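Long-range contact in uricase (PDB 4R8X), which probably oxidises urate with molecular oxygen to 5-hydroxyisourate, the first step on the way to (S)-allantoin in purine breakdown: residues 16-22 with 35-41. Numbering follows the deposited sequence.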
loop_
_atom_site.group_PDB
_atom_site.type_symbol
_atom_site.label_atom_id
_atom_site.label_comp_id
_atom_site.label_asym_id
_atom_site.label_seq_id
_atom_site.Cartn_x
_atom_site.Cartn_y
_atom_site.Cartn_z
ATOM N N ARG D 16 -21.377 -12.823 -4.749
ATOM C CA ARG D 16 -22.522 -13.727 -4.880
ATOM C C ARG D 16 -22.195 -15.061 -4.233
ATOM O O ARG D 16 -21.147 -15.646 -4.497
ATOM C CB ARG D 16 -22.887 -13.919 -6.359
ATOM C CG ARG D 16 -23.653 -15.200 -6.676
ATOM C CD ARG D 16 -25.117 -15.115 -6.269
ATOM N NE ARG D 16 -25.766 -16.402 -6.495
ATOM C CZ ARG D 16 -26.252 -16.796 -7.666
ATOM N NH1 ARG D 16 -26.175 -15.991 -8.713
ATOM N NH2 ARG D 16 -26.807 -17.991 -7.787
ATOM N N THR D 17 -23.077 -15.547 -3.369
ATOM C CA THR D 17 -22.846 -16.857 -2.780
ATOM C C THR D 17 -23.599 -17.936 -3.558
ATOM O O THR D 17 -24.679 -17.691 -4.102
ATOM C CB THR D 17 -23.159 -16.906 -1.265
ATOM O OG1 THR D 17 -24.403 -16.253 -1.002
ATOM C CG2 THR D 17 -22.071 -16.212 -0.464
ATOM N N TYR D 18 -22.995 -19.114 -3.637
ATOM C CA TYR D 18 -23.587 -20.267 -4.313
ATOM C C TYR D 18 -24.017 -20.000 -5.753
ATOM O O TYR D 18 -25.154 -20.285 -6.145
ATOM C CB TYR D 18 -24.728 -20.865 -3.474
ATOM C CG TYR D 18 -24.234 -21.380 -2.137
ATOM C CD1 TYR D 18 -23.525 -22.573 -2.049
ATOM C CD2 TYR D 18 -24.455 -20.658 -0.967
ATOM C CE1 TYR D 18 -23.057 -23.031 -0.832
ATOM C CE2 TYR D 18 -23.991 -21.111 0.247
ATOM C CZ TYR D 18 -23.293 -22.301 0.308
ATOM O OH TYR D 18 -22.826 -22.757 1.521
ATOM N N ALA D 19 -23.102 -19.453 -6.547
ATOM C CA ALA D 19 -23.338 -19.370 -7.980
ATOM C C ALA D 19 -23.233 -20.771 -8.562
ATOM O O ALA D 19 -22.691 -21.678 -7.938
ATOM C CB ALA D 19 -22.339 -18.448 -8.646
ATOM N N ASN D 20 -23.767 -20.940 -9.763
ATOM C CA ASN D 20 -23.687 -22.214 -10.463
ATOM C C ASN D 20 -22.238 -22.681 -10.583
ATOM O O ASN D 20 -21.382 -21.913 -11.016
ATOM C CB ASN D 20 -24.300 -22.056 -11.855
ATOM C CG ASN D 20 -24.474 -23.372 -12.569
ATOM O OD1 ASN D 20 -24.674 -24.410 -11.941
ATOM N ND2 ASN D 20 -24.398 -23.340 -13.895
ATOM N N PRO D 21 -21.950 -23.932 -10.182
ATOM C CA PRO D 21 -20.557 -24.376 -10.288
ATOM C C PRO D 21 -20.082 -24.490 -11.737
ATOM O O PRO D 21 -20.857 -24.807 -12.642
ATOM C CB PRO D 21 -20.571 -25.758 -9.613
ATOM C CG PRO D 21 -21.757 -25.729 -8.711
ATOM C CD PRO D 21 -22.782 -24.903 -9.447
ATOM N N LEU D 22 -18.804 -24.206 -11.943
ATOM C CA LEU D 22 -18.140 -24.452 -13.212
ATOM C C LEU D 22 -17.586 -25.876 -13.165
ATOM O O LEU D 22 -16.713 -26.173 -12.354
ATOM C CB LEU D 22 -17.024 -23.416 -13.405
ATOM C CG LEU D 22 -16.127 -23.519 -14.642
ATOM C CD1 LEU D 22 -16.930 -23.340 -15.930
ATOM C CD2 LEU D 22 -15.024 -22.486 -14.557
ATOM N N GLU D 35 -12.789 -28.194 -11.943
ATOM C CA GLU D 35 -14.043 -27.580 -11.528
ATOM C C GLU D 35 -13.790 -26.451 -10.550
ATOM O O GLU D 35 -12.817 -26.466 -9.800
ATOM C CB GLU D 35 -14.996 -28.606 -10.908
ATOM C CG GLU D 35 -14.514 -29.210 -9.598
ATOM C CD GLU D 35 -15.517 -30.166 -8.972
ATOM O OE1 GLU D 35 -15.152 -30.825 -7.973
ATOM O OE2 GLU D 35 -16.663 -30.261 -9.465
ATOM N N LYS D 36 -14.665 -25.457 -10.579
ATOM C CA LYS D 36 -14.574 -24.351 -9.643
ATOM C C LYS D 36 -15.946 -24.219 -8.998
ATOM O O LYS D 36 -16.914 -23.852 -9.659
ATOM C CB LYS D 36 -14.178 -23.067 -10.374
ATOM C CG LYS D 36 -13.864 -21.874 -9.472
ATOM C CD LYS D 36 -13.147 -20.770 -10.248
ATOM C CE LYS D 36 -12.793 -19.597 -9.350
ATOM N NZ LYS D 36 -11.911 -18.609 -10.047
ATOM N N HIS D 37 -16.036 -24.550 -7.718
ATOM C CA HIS D 37 -17.335 -24.748 -7.090
ATOM C C HIS D 37 -18.196 -23.489 -6.980
ATOM O O HIS D 37 -19.411 -23.595 -6.887
ATOM C CB HIS D 37 -17.199 -25.466 -5.737
ATOM C CG HIS D 37 -16.305 -24.776 -4.758
ATOM N ND1 HIS D 37 -16.684 -23.643 -4.071
ATOM C CD2 HIS D 37 -15.057 -25.079 -4.329
ATOM C CE1 HIS D 37 -15.703 -23.276 -3.263
ATOM N NE2 HIS D 37 -14.702 -24.126 -3.410
ATOM N N ASN D 38 -17.575 -22.312 -6.974
ATOM C CA ASN D 38 -18.308 -21.032 -6.939
ATOM C C ASN D 38 -19.175 -20.805 -5.696
ATOM O O ASN D 38 -20.164 -20.064 -5.742
ATOM C CB ASN D 38 -19.143 -20.813 -8.207
ATOM C CG ASN D 38 -18.290 -20.524 -9.435
ATOM O OD1 ASN D 38 -17.167 -20.021 -9.329
ATOM N ND2 ASN D 38 -18.824 -20.841 -10.617
ATOM N N THR D 39 -18.801 -21.437 -4.586
ATOM C CA THR D 39 -19.472 -21.185 -3.309
ATOM C C THR D 39 -19.436 -19.696 -2.986
ATOM O O THR D 39 -20.424 -19.130 -2.522
ATOM C CB THR D 39 -18.836 -22.005 -2.181
ATOM O OG1 THR D 39 -19.007 -23.393 -2.465
ATOM C CG2 THR D 39 -19.482 -21.691 -0.829
ATOM N N ILE D 40 -18.301 -19.061 -3.264
ATOM C CA ILE D 40 -18.238 -17.616 -3.323
ATOM C C ILE D 40 -17.831 -17.244 -4.742
ATOM O O ILE D 40 -16.852 -17.774 -5.286
ATOM C CB ILE D 40 -17.243 -17.039 -2.294
ATOM C CG1 ILE D 40 -17.692 -17.392 -0.875
ATOM C CG2 ILE D 40 -17.129 -15.525 -2.454
ATOM C CD1 ILE D 40 -16.620 -17.201 0.191
ATOM N N PHE D 41 -18.624 -16.368 -5.351
ATOM C CA PHE D 41 -18.375 -15.867 -6.692
ATOM C C PHE D 41 -18.306 -14.359 -6.523
ATOM O O PHE D 41 -19.319 -13.658 -6.640
ATOM C CB PHE D 41 -19.548 -16.284 -7.594
ATOM C CG PHE D 41 -19.390 -15.932 -9.050
ATOM C CD1 PHE D 41 -18.544 -16.660 -9.866
ATOM C CD2 PHE D 41 -20.131 -14.901 -9.610
ATOM C CE1 PHE D 41 -18.429 -16.356 -11.227
ATOM C CE2 PHE D 41 -20.018 -14.587 -10.955
ATOM C CZ PHE D 41 -19.160 -15.310 -11.765
HETATM O O HOH W 1 -22.083 -22.939 -5.570
#
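Asn38 reaches across to the backbone of residues 16-22: its ND2 donates to Asn20 O at 2.8 Å, nearly straight (171°) and in the plane of the amide. Setting CG beside its own backbone N (chi1 -71°) directs the amide there, and ND2 also binds Ala86 O, so two carbonyls fix its rotation. Next to it, Ala19 CB packs 3.7 Å from Phe41 CB, while Arg16 CB lies at the edge of the Phe41 ring. Tyr18 N donates to Thr39 O at 2.8 Å; their side chains run alongside each other, with Thr39 CG2 off-centre over the Tyr18 ring, 4.3 Å from its centroid. These contacts bridge a break between two antiparallel pairings. Arg16 and Phe41 form a hydrogen-bonded pair where strands 5-17 and 40-50 meet in the large antiparallel sheet of the T-fold (tunnelling fold) known in the uricase family; Leu22 and Lys36 form another in a separate two-stranded sheet, with Lys36 N 2.8 Å from Leu22 O. From one to the other the pairing slips by one residue, and between them a water donates to both Ala19 O and His37 O. Arg16 NE holds Thr17 O at 2.9 Å, and its NH1 binds Ala80 O and Tyr83 O. Lys36 extends to salt bridges with Glu226 and Glu115, His37 NE2 bonds Asp120, and Thr17 OG1 bonds Phe284 O of the second subunit; a strand of that subunit pairs antiparallel with Arg16, continuing the sheet across the interface.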